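Local coordinates for protein probable hydrolase (Pseudomonas aeruginosa, PDB 7AL6) that is of unknown function but adopts the alpha/beta hydrolase fold and is probably a hydrolase, perhaps a lipolytic one, at residues I31-W36 with L58-H63; I15-H20 with G64-R69; L37-S42 with E183-R188; M103-S108 with L122-G127; A73-W78 with D202-L207. All blocks are in the same frame, centred on the assembly; numbering follows the deposited sequence. Where two conformers were deposited one is given.

How the contacts relate
Following the chain from the N terminus, the first segment met is 15-20, on strand 16-22, the second strand; contact 2 ties it to 64-69, closing a loop that holds the whole of contact 1. Contact 1 joins the end of strand 28-33 to the chain leaving strand 53-58, so both contacts reach the central sheet. Contact 3 starts at 37-42 and ends on helix 179-189, crossing contacts 1 and 2; the Asp59-Arg188 salt bridge links 1 with 3. Contact 5 spans 73-78 to 202-207 and also crosses contact 3, while the spans of both enclose contact 4, the pairing of helix 103-114 with strand 119-125. Contacts 2 and 5 meet where Arg69 O accepts from Arg204 NH2.

Contact 1 (I31-W36 with L58-H63); sequences IALHGW and LDFAGH
The His34 ring carries this contact, with the Phe60 ring over one face and Leu58 O and Asp59 CA at its edge. Its CG stands between the backbone N and the carbonyl carbon (chi1 59°), which turns the imidazole across to the other segment. There NE2 accepts from Phe60 N at 3.0 Å in a nearly straight bond (175°), although the donor is tilted from the ring plane. ND1 donates to Gly35 O at 2.8 Å within that plane, so a bond to each nitrogen fixes the rotation of the ring. Phe60 directs its edge at one face of the imidazole, a T-shaped pair with centroids 5.0 Å apart and planes at 64°. His63 approaches from another direction: its CD2 lies 3.5 Å from His34 CE1, the rings oblique to each other. Leu33 and Phe60 cross at about a right angle, with Leu33 CB 3.8 Å from Phe60 CZ. On the strand side, Leu58 N donates to Ala32 O at 3.1 Å, and one water bridges Ala32 O to Leu58 O while a second joins His34 N to the same Leu58 O. The contact sits where parallel strands 28-33 and 53-58 of the hydrolase sheet give way to loops. Helix 77-91 packs on Leu33 and Leu58, and helix 103-114, which follows the probable nucleophile elbow, meets Leu33, Trp36 and Phe60.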
# COMPACT_ATOMS: atom_id res chain seq x y z
N ILE A 31 -5.13 21.18 -18.52
CA ILE A 31 -5.51 20.51 -17.27
C ILE A 31 -6.16 21.54 -16.35
O ILE A 31 -5.57 22.60 -16.10
CB ILE A 31 -4.30 19.84 -16.59
CG1 ILE A 31 -3.66 18.87 -17.57
CG2 ILE A 31 -4.75 19.05 -15.34
CD1 ILE A 31 -2.29 18.29 -17.07
N ALA A 32 -7.38 21.23 -15.89
CA ALA A 32 -8.12 22.08 -14.97
C ALA A 32 -8.01 21.56 -13.55
O ALA A 32 -8.30 20.38 -13.27
CB ALA A 32 -9.60 22.17 -15.39
N LEU A 33 -7.61 22.44 -12.64
CA LEU A 33 -7.30 22.11 -11.26
C LEU A 33 -8.23 22.88 -10.30
O LEU A 33 -8.34 24.11 -10.39
CB LEU A 33 -5.84 22.43 -10.97
CG LEU A 33 -4.79 21.84 -11.91
CD1 LEU A 33 -3.41 22.27 -11.40
CD2 LEU A 33 -4.90 20.34 -11.92
N HIS A 34 -8.84 22.16 -9.34
CA HIS A 34 -9.87 22.72 -8.48
C HIS A 34 -9.29 23.20 -7.14
O HIS A 34 -8.11 23.03 -6.82
CB HIS A 34 -11.01 21.69 -8.26
CG HIS A 34 -10.54 20.41 -7.64
ND1 HIS A 34 -10.23 20.31 -6.30
CD2 HIS A 34 -10.32 19.17 -8.17
CE1 HIS A 34 -9.81 19.08 -6.04
NE2 HIS A 34 -9.85 18.37 -7.15
N GLY A 35 -10.18 23.74 -6.32
CA GLY A 35 -9.90 24.29 -4.99
C GLY A 35 -9.80 23.24 -3.90
O GLY A 35 -10.20 22.12 -4.11
N TRP A 36 -9.27 23.61 -2.76
CA TRP A 36 -9.09 22.70 -1.61
C TRP A 36 -10.47 22.16 -1.18
O TRP A 36 -11.37 22.96 -1.06
CB TRP A 36 -8.39 23.47 -0.51
CG TRP A 36 -8.06 22.71 0.73
CD1 TRP A 36 -7.15 21.71 0.87
CD2 TRP A 36 -8.52 23.01 2.04
NE1 TRP A 36 -7.07 21.33 2.18
CE2 TRP A 36 -7.91 22.10 2.91
CE3 TRP A 36 -9.46 23.91 2.55
CZ2 TRP A 36 -8.19 22.09 4.27
CZ3 TRP A 36 -9.73 23.90 3.89
CH2 TRP A 36 -9.10 23.00 4.74
N LEU A 58 -9.23 17.45 -13.51
CA LEU A 58 -8.61 16.47 -12.64
C LEU A 58 -9.12 16.59 -11.22
O LEU A 58 -9.25 17.69 -10.69
CB LEU A 58 -7.11 16.70 -12.67
CG LEU A 58 -6.20 15.70 -11.99
CD1 LEU A 58 -6.20 14.39 -12.74
CD2 LEU A 58 -4.78 16.33 -11.91
N ASP A 59 -9.36 15.44 -10.62
CA ASP A 59 -9.65 15.35 -9.19
C ASP A 59 -8.26 15.29 -8.56
O ASP A 59 -7.50 14.43 -8.91
CB ASP A 59 -10.50 14.14 -8.82
CG ASP A 59 -11.99 14.37 -8.93
OD1 ASP A 59 -12.39 15.49 -8.87
OD2 ASP A 59 -12.69 13.42 -9.09
N PHE A 60 -7.94 16.16 -7.62
CA PHE A 60 -6.67 16.05 -6.89
C PHE A 60 -6.75 14.80 -6.01
O PHE A 60 -7.82 14.41 -5.55
CB PHE A 60 -6.42 17.27 -5.99
CG PHE A 60 -5.77 18.44 -6.66
CD1 PHE A 60 -4.68 18.26 -7.49
CD2 PHE A 60 -6.24 19.72 -6.46
CE1 PHE A 60 -4.08 19.34 -8.10
CE2 PHE A 60 -5.63 20.80 -7.08
CZ PHE A 60 -4.56 20.60 -7.90
N ALA A 61 -5.60 14.30 -5.61
CA ALA A 61 -5.47 13.18 -4.66
C ALA A 61 -6.24 13.53 -3.38
O ALA A 61 -6.18 14.66 -2.91
CB ALA A 61 -4.02 12.95 -4.36
N GLY A 62 -7.02 12.59 -2.87
CA GLY A 62 -7.83 12.74 -1.66
C GLY A 62 -9.08 13.58 -1.88
O GLY A 62 -9.70 13.91 -0.92
N HIS A 63 -9.42 13.89 -3.12
CA HIS A 63 -10.60 14.72 -3.49
C HIS A 63 -11.44 14.00 -4.53
O HIS A 63 -10.93 13.15 -5.20
CB HIS A 63 -10.18 16.07 -4.06
CG HIS A 63 -9.46 17.00 -3.15
ND1 HIS A 63 -8.19 16.79 -2.76
CD2 HIS A 63 -9.82 18.17 -2.62
CE1 HIS A 63 -7.81 17.77 -1.99
NE2 HIS A 63 -8.77 18.62 -1.90
O HOH W 1 -10.62 19.92 -11.67
O HOH W 2 -7.41 19.49 -9.60

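Contact 2 (I15-H20 with G64-R69); sequences IELAAH and GHSAHR
Ile15 reaches toward 64-69 with its CD1, which lies 3.7 Å from Ala67 O and 3.8 Å from Arg69 CA. Its CG1 is anti to the backbone N (chi1 -162°), extending the branch over the loop, where CG1 also meets Ala67 CB. The Arg69 guanidinium, obliquely near Ile15 CD1, is salt-bridged to Asp83. At Glu16 the backbone takes over: Ala67 N donates to Glu16 O at 3.1 Å. The Glu16 carboxylate instead pairs with Arg9 and with Arg200 of the second subunit. Here strand 16-22, antiparallel to its sheet neighbours 7-11 and 53-58 in the alpha/beta hydrolase sheet, is met by the loop that follows strand 53-58, running nearly opposite to it (166°). Leu17 follows, its CB directed away yet only 3.4 Å from Ser66 OG, with CD2 alongside the same hydroxyl. That hydroxyl accepts from Ala18 N at 2.7 Å (164°) and is also hydrogen-bonded to Asp59 O, so Ser66 links strand backbone and preceding loop. Since Ala18 N supplies its own proton, the serine proton is available for Asp59 O. Ala18 CB finally rests against His65, 3.7 Å from the His65 carbonyl carbon and 3.9 Å from His65 CB.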
# COMPACT_ATOMS: atom_id res chain seq x y z
N ILE A 15 -0.03 6.67 -7.70
CA ILE A 15 -1.44 6.92 -7.34
C ILE A 15 -2.29 6.86 -8.60
O ILE A 15 -1.78 7.12 -9.66
CB ILE A 15 -1.57 8.29 -6.64
CG1 ILE A 15 -2.87 8.44 -5.86
CG2 ILE A 15 -1.39 9.40 -7.64
CD1 ILE A 15 -2.91 9.62 -4.93
N GLU A 16 -3.56 6.59 -8.43
CA GLU A 16 -4.53 6.57 -9.53
C GLU A 16 -5.47 7.76 -9.33
O GLU A 16 -6.06 7.83 -8.29
CB GLU A 16 -5.24 5.24 -9.49
CG GLU A 16 -5.82 4.88 -10.80
CD GLU A 16 -6.54 3.56 -10.72
OE1 GLU A 16 -5.89 2.55 -10.86
OE2 GLU A 16 -7.73 3.61 -10.46
N LEU A 17 -5.62 8.63 -10.31
CA LEU A 17 -6.48 9.82 -10.17
C LEU A 17 -7.67 9.70 -11.11
O LEU A 17 -7.60 8.95 -12.04
CB LEU A 17 -5.70 11.09 -10.51
CG LEU A 17 -4.46 11.36 -9.69
CD1 LEU A 17 -3.77 12.60 -10.18
CD2 LEU A 17 -4.79 11.47 -8.22
N ALA A 18 -8.73 10.38 -10.78
CA ALA A 18 -9.90 10.47 -11.64
C ALA A 18 -9.92 11.80 -12.37
O ALA A 18 -9.45 12.82 -11.85
CB ALA A 18 -11.18 10.32 -10.81
N ALA A 19 -10.51 11.80 -13.56
CA ALA A 19 -10.67 13.03 -14.33
C ALA A 19 -11.91 12.96 -15.21
O ALA A 19 -12.30 11.89 -15.68
CB ALA A 19 -9.48 13.31 -15.23
N HIS A 20 -12.53 14.12 -15.42
CA HIS A 20 -13.58 14.30 -16.41
C HIS A 20 -12.98 14.98 -17.62
O HIS A 20 -12.23 15.96 -17.49
CB HIS A 20 -14.76 15.12 -15.85
CG HIS A 20 -16.01 14.98 -16.67
ND1 HIS A 20 -16.88 13.92 -16.51
CD2 HIS A 20 -16.50 15.71 -17.70
CE1 HIS A 20 -17.87 14.03 -17.38
NE2 HIS A 20 -17.65 15.09 -18.14
N GLY A 64 -12.72 14.33 -4.61
CA GLY A 64 -13.62 13.81 -5.64
C GLY A 64 -13.58 12.30 -5.70
O GLY A 64 -13.78 11.65 -4.70
N HIS A 65 -13.27 11.78 -6.86
CA HIS A 65 -13.17 10.33 -7.04
C HIS A 65 -11.73 9.83 -7.19
O HIS A 65 -11.51 8.64 -7.51
CB HIS A 65 -14.04 9.91 -8.24
CG HIS A 65 -15.51 10.05 -7.98
ND1 HIS A 65 -16.47 9.99 -8.97
CD2 HIS A 65 -16.18 10.28 -6.82
CE1 HIS A 65 -17.66 10.17 -8.42
NE2 HIS A 65 -17.52 10.35 -7.12
N SER A 66 -10.73 10.69 -6.96
CA SER A 66 -9.34 10.26 -7.05
C SER A 66 -8.98 9.44 -5.82
O SER A 66 -9.53 9.64 -4.74
CB SER A 66 -8.39 11.47 -7.19
OG SER A 66 -8.36 11.89 -8.55
N ALA A 67 -8.00 8.57 -5.96
CA ALA A 67 -7.57 7.81 -4.80
C ALA A 67 -6.99 8.73 -3.74
O ALA A 67 -6.47 9.81 -4.03
CB ALA A 67 -6.53 6.78 -5.22
N HIS A 68 -7.11 8.30 -2.48
CA HIS A 68 -6.29 8.82 -1.40
C HIS A 68 -4.84 8.37 -1.59
O HIS A 68 -4.56 7.30 -2.12
CB HIS A 68 -6.80 8.33 -0.04
CG HIS A 68 -8.20 8.69 0.25
ND1 HIS A 68 -8.67 9.98 0.14
CD2 HIS A 68 -9.27 7.93 0.59
CE1 HIS A 68 -9.96 10.00 0.42
NE2 HIS A 68 -10.34 8.77 0.70
N ARG A 69 -3.92 9.21 -1.14
CA ARG A 69 -2.51 8.85 -1.18
C ARG A 69 -2.23 7.67 -0.27
O ARG A 69 -2.93 7.44 0.72
CB ARG A 69 -1.64 10.03 -0.73
CG ARG A 69 -1.74 11.30 -1.60
CD ARG A 69 -0.53 12.22 -1.34
NE ARG A 69 -0.65 13.49 -2.03
CZ ARG A 69 -0.57 13.62 -3.35
NH1 ARG A 69 -0.36 12.57 -4.11
NH2 ARG A 69 -0.70 14.81 -3.91

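Contact 3 (L37-S42 with E183-R188); sequences LDNAMS and ELLAQR
Asn39 and Arg188 meet in the tight half of this contact, where the loop after strand 28-33 presses on a helical turn. Asn39 ND2 donates to Leu185 O at 3.0 Å, in the carbonyl plane and on a lone pair, while that oxygen also accepts from Arg188 N. The other amide atom, Asn39 OD1, takes Met41 N at 2.8 Å in an Asx turn; bonds at both ends fix the rotation of the amide about chi2. With CG placed between backbone N and carbonyl carbon (chi1 56°), the amide faces the helix, and OD1 lies 3.5 Å from Arg188 CB. Ala40 CB covers one face of the Arg188 guanidinium, 3.8 Å above its plane and toward the rim. Leu185 inserts CD2 beside Asn39 OD1 and Ser42 N, and its CD1 packs 3.8 Å from Asp38 OD1, whose carboxylate is salt-bridged to Arg170.

Toward the partly exposed side the fit depends on Met41, deposited in two conformers. In the one described, its chain bends at chi2 and chi3, bringing CG 3.4 Å from Leu184 O and CE 3.7 Å from Leu184 CD2, contacts less certain for that reason. Gln187 OE1 also lies near CE, but its NE2 bonds to Gln4 O of the second subunit. Helix 179-189 thus sits against the loop between strands 28-33 and 53-58, with Arg188 salt-bridged to Asp59 and Glu7, helix 265-268 touching Leu184 and Leu185, and strand 16-22 flanking Arg188.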
# COMPACT_ATOMS: atom_id res chain seq x y z
N LEU A 37 -10.62 20.84 -1.04
CA LEU A 37 -11.85 20.09 -0.64
C LEU A 37 -12.93 20.14 -1.73
O LEU A 37 -13.99 19.68 -1.47
CB LEU A 37 -12.41 20.53 0.71
CG LEU A 37 -11.42 20.62 1.87
CD1 LEU A 37 -12.11 20.99 3.15
CD2 LEU A 37 -10.64 19.35 2.04
N ASP A 38 -12.65 20.65 -2.92
CA ASP A 38 -13.60 20.58 -4.02
C ASP A 38 -13.25 19.36 -4.89
O ASP A 38 -12.64 18.42 -4.39
CB ASP A 38 -13.57 21.88 -4.82
CG ASP A 38 -14.10 23.07 -4.02
OD1 ASP A 38 -14.76 22.81 -2.99
OD2 ASP A 38 -13.87 24.23 -4.43
N ASN A 39 -13.61 19.40 -6.17
CA ASN A 39 -13.42 18.30 -7.11
C ASN A 39 -13.65 18.85 -8.51
O ASN A 39 -13.95 20.04 -8.68
CB ASN A 39 -14.34 17.12 -6.81
CG ASN A 39 -15.79 17.50 -6.78
OD1 ASN A 39 -16.34 17.95 -7.77
ND2 ASN A 39 -16.46 17.24 -5.63
N ALA A 40 -13.58 17.97 -9.50
CA ALA A 40 -13.65 18.41 -10.88
C ALA A 40 -14.99 19.04 -11.23
O ALA A 40 -15.10 19.72 -12.26
CB ALA A 40 -13.40 17.24 -11.84
N MET A 41 -16.04 18.80 -10.47
CA MET A 41 -17.30 19.48 -10.77
C MET A 41 -17.22 21.00 -10.56
O MET A 41 -18.10 21.72 -11.02
CB MET A 41 -18.44 18.94 -9.90
CG MET A 41 -18.89 17.50 -10.23
SD MET A 41 -19.63 17.38 -11.86
CE MET A 41 -21.28 18.01 -11.55
N SER A 42 -16.10 21.47 -10.06
CA SER A 42 -15.86 22.91 -9.90
C SER A 42 -15.92 23.50 -11.32
O SER A 42 -16.36 24.57 -11.44
CB SER A 42 -14.57 23.16 -9.21
OG SER A 42 -14.36 24.52 -8.99
N GLU A 183 -24.58 21.68 -4.61
CA GLU A 183 -25.15 20.49 -5.24
C GLU A 183 -24.21 19.88 -6.28
O GLU A 183 -24.05 18.66 -6.34
CB GLU A 183 -26.50 20.84 -5.91
CG GLU A 183 -27.58 21.19 -4.88
CD GLU A 183 -28.95 21.54 -5.48
OE1 GLU A 183 -29.11 21.57 -6.71
OE2 GLU A 183 -29.85 21.81 -4.66
N LEU A 184 -23.66 20.71 -7.17
CA LEU A 184 -22.77 20.20 -8.21
C LEU A 184 -21.54 19.53 -7.60
O LEU A 184 -21.18 18.42 -7.96
CB LEU A 184 -22.39 21.35 -9.15
CG LEU A 184 -23.51 21.80 -10.08
CD1 LEU A 184 -23.18 23.16 -10.72
CD2 LEU A 184 -23.77 20.78 -11.14
N LEU A 185 -20.92 20.18 -6.63
CA LEU A 185 -19.79 19.56 -5.96
C LEU A 185 -20.19 18.28 -5.23
O LEU A 185 -19.40 17.33 -5.19
CB LEU A 185 -19.16 20.56 -5.02
CG LEU A 185 -18.45 21.72 -5.72
CD1 LEU A 185 -18.18 22.80 -4.69
CD2 LEU A 185 -17.16 21.26 -6.37
N ALA A 186 -21.40 18.23 -4.65
CA ALA A 186 -21.88 17.06 -3.91
C ALA A 186 -22.03 15.83 -4.80
O ALA A 186 -21.89 14.71 -4.32
CB ALA A 186 -23.24 17.33 -3.25
N GLN A 187 -22.31 16.01 -6.08
CA GLN A 187 -22.50 14.88 -7.03
C GLN A 187 -21.22 14.05 -7.13
O GLN A 187 -21.33 12.89 -7.41
CB GLN A 187 -22.94 15.41 -8.38
CG GLN A 187 -24.29 16.08 -8.32
CD GLN A 187 -25.01 16.02 -9.64
OE1 GLN A 187 -24.65 16.69 -10.58
NE2 GLN A 187 -26.03 15.19 -9.71
N ARG A 188 -20.06 14.68 -7.01
CA ARG A 188 -18.73 14.04 -7.09
C ARG A 188 -18.04 13.98 -5.73
O ARG A 188 -17.04 13.33 -5.68
CB ARG A 188 -17.89 14.86 -8.08
CG ARG A 188 -16.81 14.09 -8.81
CD ARG A 188 -16.06 14.87 -9.88
NE ARG A 188 -14.94 14.12 -10.37
CZ ARG A 188 -14.93 13.43 -11.49
NH1 ARG A 188 -15.96 13.45 -12.30
NH2 ARG A 188 -13.85 12.76 -11.82

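Contact 4 (M103-S108 with L122-G127); sequences MGAIVS and LALIDG
The beta-alpha-beta unit of strand 96-101, helix 103-114 and strand 119-125 supplies this contact, close to the probable nucleophile elbow of the alpha/beta hydrolase fold. Helix and strand run nearly antiparallel, their short axes 150° apart and 7.7 Å at closest approach, as expected when a helix returns the chain across the sheet. Ala105 is the central contact of the helix: its CB lies 3.9 Å from Leu124 CD2 and 3.5 Å from Gly127 O, packing directly on the Gly127 backbone. One turn on, Ser108 CB packs 4.1 Å from both Leu124 CD2 and Leu122 CD2. Leu124 has CG anti to the carbonyl carbon (chi1 -50°), which carries its CD2 toward the helix and lets that one methyl touch both Ala105 and Ser108. No hydrogen bond spans the two segments, so the interface is held by apolar packing. Just past the strand, Asp126 points away from the helix and bonds to His263, consistent with the acid of a Ser-His-Asp triad. The polar end of Ser108 turns back into its own helix: OG donates to Gly104 O at 2.8 Å, on the opposite face of that carbonyl from Ser108 N.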
# COMPACT_ATOMS: atom_id res chain seq x y z
N MET A 103 -6.83 27.07 -4.62
CA MET A 103 -5.65 26.21 -4.44
C MET A 103 -5.09 25.69 -5.77
O MET A 103 -3.88 25.49 -5.92
CB MET A 103 -5.98 24.99 -3.56
CG MET A 103 -4.74 24.15 -3.22
SD MET A 103 -5.10 22.65 -2.23
CE MET A 103 -5.99 21.70 -3.47
N GLY A 104 -5.98 25.38 -6.71
CA GLY A 104 -5.52 24.86 -7.98
C GLY A 104 -4.76 25.90 -8.78
O GLY A 104 -3.91 25.54 -9.60
N ALA A 105 -5.11 27.18 -8.57
CA ALA A 105 -4.35 28.28 -9.18
C ALA A 105 -2.99 28.40 -8.53
O ALA A 105 -1.98 28.60 -9.20
CB ALA A 105 -5.11 29.61 -9.06
N ILE A 106 -2.93 28.18 -7.21
CA ILE A 106 -1.65 28.22 -6.52
C ILE A 106 -0.73 27.15 -7.04
O ILE A 106 0.47 27.39 -7.27
CB ILE A 106 -1.88 28.09 -5.01
CG1 ILE A 106 -2.63 29.31 -4.50
CG2 ILE A 106 -0.55 27.90 -4.32
CD1 ILE A 106 -3.07 29.18 -3.09
N VAL A 107 -1.27 25.93 -7.25
CA VAL A 107 -0.46 24.81 -7.71
C VAL A 107 0.04 25.09 -9.12
O VAL A 107 1.18 24.77 -9.48
CB VAL A 107 -1.28 23.50 -7.63
CG1 VAL A 107 -0.58 22.38 -8.38
CG2 VAL A 107 -1.49 23.10 -6.19
N SER A 108 -0.82 25.71 -9.92
CA SER A 108 -0.48 26.03 -11.29
C SER A 108 0.69 26.99 -11.36
O SER A 108 1.58 26.83 -12.20
CB SER A 108 -1.68 26.66 -12.00
OG SER A 108 -2.76 25.77 -12.15
N LEU A 122 -1.44 30.14 -18.48
CA LEU A 122 -2.10 29.98 -17.16
C LEU A 122 -3.42 30.76 -17.15
O LEU A 122 -3.37 31.94 -17.43
CB LEU A 122 -1.23 30.54 -16.04
CG LEU A 122 -0.06 29.73 -15.55
CD1 LEU A 122 0.30 30.18 -14.16
CD2 LEU A 122 -0.35 28.24 -15.58
N ALA A 123 -4.54 30.13 -16.84
CA ALA A 123 -5.84 30.79 -16.62
C ALA A 123 -6.13 30.57 -15.13
O ALA A 123 -6.27 29.43 -14.73
CB ALA A 123 -6.90 30.26 -17.53
N LEU A 124 -6.17 31.64 -14.36
CA LEU A 124 -6.30 31.55 -12.91
C LEU A 124 -7.62 32.17 -12.47
O LEU A 124 -7.97 33.28 -12.92
CB LEU A 124 -5.13 32.22 -12.23
CG LEU A 124 -3.74 31.82 -12.71
CD1 LEU A 124 -2.68 32.61 -11.97
CD2 LEU A 124 -3.48 30.32 -12.50
N ILE A 125 -8.33 31.48 -11.59
CA ILE A 125 -9.60 32.00 -11.01
C ILE A 125 -9.41 32.26 -9.51
O ILE A 125 -9.32 31.31 -8.75
CB ILE A 125 -10.79 31.06 -11.27
CG1 ILE A 125 -10.95 30.71 -12.75
CG2 ILE A 125 -12.05 31.66 -10.71
CD1 ILE A 125 -11.95 29.63 -13.00
N ASP A 126 -9.29 33.53 -9.12
CA ASP A 126 -9.29 34.01 -7.72
C ASP A 126 -8.26 33.31 -6.84
O ASP A 126 -8.60 33.02 -5.74
CB ASP A 126 -10.69 33.86 -7.14
CG ASP A 126 -11.03 34.99 -6.20
OD1 ASP A 126 -10.79 36.11 -6.57
OD2 ASP A 126 -11.48 34.72 -5.12
N GLY A 127 -7.07 33.04 -7.34
CA GLY A 127 -5.97 32.45 -6.57
C GLY A 127 -4.64 32.82 -7.17
O GLY A 127 -4.59 32.97 -8.35

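Contact 5 (A73-W78 with D202-L207); sequences ASYLLW and DARLTL
Tyr75 meets Asp202 through its hydroxyl: Tyr75 OH donates to Asp202 OD2 at 2.6 Å, approaching from above the carboxylate plane (48° out of it). One face of the same ring is covered by Leu205, whose CG stands over its centre and whose CD2 comes to 3.4 Å from Tyr75 CD2. At the ring edge, Arg204 NE lies in plane, 3.8 Å from Tyr75 CE1, and the guanidinium plane is turned almost perpendicular to the ring (86°), so the edge of the tyrosine faces the flat of the arginine. A further link, from Arg204 NH1 to Ala73 O at 2.9 Å, is weak and bent.

The 3-10 segment 203-206 is opened by an Asx turn in which Asp202 OD1 accepts from Arg204 N at 2.9 Å. The contact joins the loop between strand 196-199 and helix 215-223 to the segment at the start of helix 77-91 in the alpha/beta hydrolase core.

Behind this shell, Arg204 grips Asp202 side-on: NE donates to OD1 at 3.1 Å and NH2 to OD2 at 3.0 Å. With Arg204 N also on OD1 and Tyr75 OH on OD2, each carboxylate oxygen accepts two bonds. A bend at chi3 (-85°) brings the guanidinium back to the aspartate. Farther out, Arg69 O accepts from Arg204 NH2, Arg69 N bonds to Tyr75 OH, and Ala70 O takes Arg204 NH1, while Tyr80 of helix 77-91 touches Tyr75 and Leu205.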
# COMPACT_ATOMS: atom_id res chain seq x y z
N ALA A 73 2.15 9.34 3.11
CA ALA A 73 2.39 10.40 2.13
C ALA A 73 1.70 11.69 2.55
O ALA A 73 0.68 11.68 3.23
CB ALA A 73 1.92 9.97 0.75
N SER A 74 2.27 12.81 2.14
CA SER A 74 1.84 14.17 2.49
C SER A 74 0.94 14.81 1.42
O SER A 74 0.91 14.33 0.33
CB SER A 74 3.07 14.97 2.73
OG SER A 74 3.82 15.12 1.55
N TYR A 75 0.21 15.86 1.77
CA TYR A 75 -0.64 16.61 0.82
C TYR A 75 -0.12 18.06 0.77
O TYR A 75 -0.85 18.96 1.06
CB TYR A 75 -2.12 16.55 1.18
CG TYR A 75 -2.84 15.26 0.92
CD1 TYR A 75 -2.85 14.24 1.86
CD2 TYR A 75 -3.59 15.07 -0.23
CE1 TYR A 75 -3.54 13.07 1.65
CE2 TYR A 75 -4.28 13.89 -0.45
CZ TYR A 75 -4.26 12.89 0.49
OH TYR A 75 -4.92 11.74 0.28
N LEU A 76 1.14 18.23 0.43
CA LEU A 76 1.78 19.56 0.29
C LEU A 76 1.57 20.07 -1.13
O LEU A 76 1.30 19.27 -2.01
CB LEU A 76 3.25 19.48 0.69
CG LEU A 76 3.48 18.87 2.07
CD1 LEU A 76 4.93 18.89 2.45
CD2 LEU A 76 2.65 19.57 3.12
N LEU A 77 1.72 21.37 -1.35
CA LEU A 77 1.41 22.01 -2.64
C LEU A 77 2.26 21.41 -3.76
O LEU A 77 1.71 21.18 -4.79
CB LEU A 77 1.62 23.52 -2.52
CG LEU A 77 0.62 24.26 -1.64
CD1 LEU A 77 1.06 25.69 -1.43
CD2 LEU A 77 -0.77 24.22 -2.22
N TRP A 78 3.54 21.15 -3.54
CA TRP A 78 4.45 20.56 -4.55
C TRP A 78 4.11 19.09 -4.83
O TRP A 78 4.55 18.60 -5.83
CB TRP A 78 5.92 20.79 -4.21
CG TRP A 78 6.27 20.51 -2.79
CD1 TRP A 78 6.65 19.32 -2.27
CD2 TRP A 78 6.24 21.44 -1.71
NE1 TRP A 78 6.88 19.45 -0.94
CE2 TRP A 78 6.62 20.73 -0.57
CE3 TRP A 78 5.91 22.78 -1.60
CZ2 TRP A 78 6.70 21.34 0.67
CZ3 TRP A 78 5.97 23.37 -0.37
CH2 TRP A 78 6.37 22.66 0.75
N ASP A 202 -9.74 13.09 2.92
CA ASP A 202 -8.63 12.48 3.65
C ASP A 202 -8.36 13.38 4.84
O ASP A 202 -8.21 14.60 4.69
CB ASP A 202 -7.43 12.34 2.73
CG ASP A 202 -6.37 11.41 3.27
OD1 ASP A 202 -6.01 11.49 4.49
OD2 ASP A 202 -5.85 10.63 2.43
N ALA A 203 -8.39 12.79 6.03
CA ALA A 203 -8.14 13.56 7.23
C ALA A 203 -6.77 14.23 7.20
O ALA A 203 -6.56 15.23 7.87
CB ALA A 203 -8.26 12.67 8.46
N ARG A 204 -5.82 13.68 6.45
CA ARG A 204 -4.52 14.33 6.37
C ARG A 204 -4.63 15.72 5.75
O ARG A 204 -3.72 16.54 5.94
CB ARG A 204 -3.54 13.47 5.56
CG ARG A 204 -3.13 12.17 6.27
CD ARG A 204 -2.23 11.36 5.36
NE ARG A 204 -3.03 10.55 4.45
CZ ARG A 204 -2.53 9.67 3.60
NH1 ARG A 204 -1.22 9.48 3.52
NH2 ARG A 204 -3.36 8.99 2.82
N LEU A 205 -5.69 15.98 4.99
CA LEU A 205 -5.86 17.28 4.36
C LEU A 205 -6.00 18.39 5.39
O LEU A 205 -5.88 19.56 5.02
CB LEU A 205 -7.10 17.28 3.45
CG LEU A 205 -6.89 16.47 2.17
CD1 LEU A 205 -8.14 16.24 1.41
CD2 LEU A 205 -5.87 17.17 1.26
N THR A 206 -6.29 18.06 6.66
CA THR A 206 -6.41 19.05 7.73
C THR A 206 -5.07 19.38 8.39
O THR A 206 -5.02 20.28 9.22
CB THR A 206 -7.39 18.60 8.85
OG1 THR A 206 -6.85 17.47 9.58
CG2 THR A 206 -8.69 18.22 8.28
N LEU A 207 -4.02 18.62 8.10
CA LEU A 207 -2.77 18.81 8.79
C LEU A 207 -2.16 20.15 8.38
O LEU A 207 -2.35 20.60 7.24
CB LEU A 207 -1.79 17.70 8.47
CG LEU A 207 -2.13 16.32 9.03
CD1 LEU A 207 -1.29 15.26 8.30
CD2 LEU A 207 -1.89 16.24 10.53